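Side-chain contact in DynF (Micromonospora chersina, PDB 6UBL), which is of unknown function but belongs to the dynemicin biosynthetic pathway, forms a beta barrel and binds palmitic acid in the crystal: residues P70-S73 with A79-Y82. Numbering follows the deposited sequence.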
# COMPACT_ATOMS: atom_id res chain seq x y z
N PRO A 70 1.55 -0.21 -24.56
CA PRO A 70 2.71 -0.40 -25.43
C PRO A 70 3.97 -0.16 -24.62
O PRO A 70 3.99 0.62 -23.66
CB PRO A 70 2.53 0.68 -26.52
CG PRO A 70 1.62 1.70 -25.91
CD PRO A 70 0.71 0.93 -24.98
N SER A 71 5.04 -0.86 -24.98
CA SER A 71 6.31 -0.64 -24.30
C SER A 71 6.85 0.73 -24.66
O SER A 71 6.70 1.20 -25.78
CB SER A 71 7.34 -1.70 -24.71
OG SER A 71 8.58 -1.42 -24.10
N THR A 72 7.48 1.39 -23.68
CA THR A 72 8.08 2.69 -23.95
C THR A 72 9.30 2.59 -24.86
O THR A 72 9.78 3.63 -25.32
CB THR A 72 8.49 3.38 -22.65
OG1 THR A 72 9.50 2.59 -21.99
CG2 THR A 72 7.29 3.54 -21.74
N SER A 73 9.81 1.39 -25.09
CA SER A 73 10.92 1.20 -26.01
C SER A 73 10.85 -0.20 -26.59
O SER A 73 10.37 -1.13 -25.95
CB SER A 73 12.28 1.37 -25.30
OG SER A 73 13.34 1.16 -26.21
N ALA A 79 12.99 -0.50 -21.76
CA ALA A 79 11.56 -0.68 -21.89
C ALA A 79 10.85 -0.65 -20.54
O ALA A 79 11.29 -1.28 -19.57
CB ALA A 79 11.25 -2.02 -22.58
N GLU A 80 9.74 0.08 -20.51
CA GLU A 80 8.82 0.05 -19.39
C GLU A 80 7.44 -0.31 -19.94
O GLU A 80 7.10 0.08 -21.07
CB GLU A 80 8.71 1.41 -18.75
CG GLU A 80 9.98 1.90 -18.10
CD GLU A 80 9.74 3.21 -17.40
OE1 GLU A 80 9.06 3.18 -16.36
OE2 GLU A 80 10.16 4.25 -17.93
N VAL A 81 6.67 -1.04 -19.15
CA VAL A 81 5.30 -1.41 -19.49
C VAL A 81 4.41 -1.11 -18.30
O VAL A 81 4.74 -1.48 -17.16
CB VAL A 81 5.21 -2.90 -19.88
CG1 VAL A 81 3.76 -3.33 -20.05
CG2 VAL A 81 6.00 -3.17 -21.16
N TYR A 82 3.29 -0.43 -18.56
CA TYR A 82 2.28 -0.14 -17.55
C TYR A 82 1.15 -1.14 -17.70
O TYR A 82 0.80 -1.54 -18.82
CB TYR A 82 1.78 1.29 -17.74
CG TYR A 82 2.88 2.26 -17.38
CD1 TYR A 82 3.05 2.67 -16.07
CD2 TYR A 82 3.79 2.68 -18.34
CE1 TYR A 82 4.08 3.53 -15.73
CE2 TYR A 82 4.82 3.54 -18.01
CZ TYR A 82 4.96 3.96 -16.69
OH TYR A 82 5.98 4.81 -16.34
O HOH W 1 10.85 4.41 -20.56
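With chi1 at 63°, Thr-72 places OG1 between its own backbone N and carbonyl carbon and turns it onto the backbone of Glu-80. The same torsion leaves CG2 of Thr-72 3.5 Å from Glu-80 O. Thr-72 meets Glu-80 through both its main chain and its side chain. Its N donates to Glu-80 O over 2.9 Å, a fairly straight bond that lies in the carbonyl plane. In return Glu-80 N donates to Thr-72 OG1, also at 2.9 Å but more bent, with an N-H...O angle of 146°. The hydroxyl oxygen thus takes the place that a backbone carbonyl would have in a regular ladder. The extended chain of Glu-80 carries OE2 to a water that donates to it and lies 2.7 Å from Thr-72 OG1, which links the carboxylate to the same hydroxyl. Glu-80 O also receives a CA-H...O contact from Ser-71 CA.

The two segments run roughly antiparallel within the connection between strands 54-68 and 81-92 of the barrel. The pairing of these neighbouring strands resumes in the loop one residue out of step, with Thr-72 OG1 as one acceptor. At the base of the loop, Tyr-82 pairs with Ser-69 through the backbone, and its N also bonds to Ser-69 OG.

Ser-71 OG reaches forward along the chain to donate to Ser-73 O over 2.6 Å, tilted 19° from the carbonyl plane. This bond spans Thr-72, where the backbone kinks. Ala-79 CB sits against the same two oxygens, 3.1 Å from Ser-71 OG and 3.6 Å from Ser-73 O. Val-81 CG2 packs on Ser-71 CA and CB. Thr-72 CG2 approaches the edge of the Tyr-82 ring, 4.5 Å from CE2. The second subunit packs on Glu-80 through its Tyr-194 and on Tyr-82 through its Pro-191.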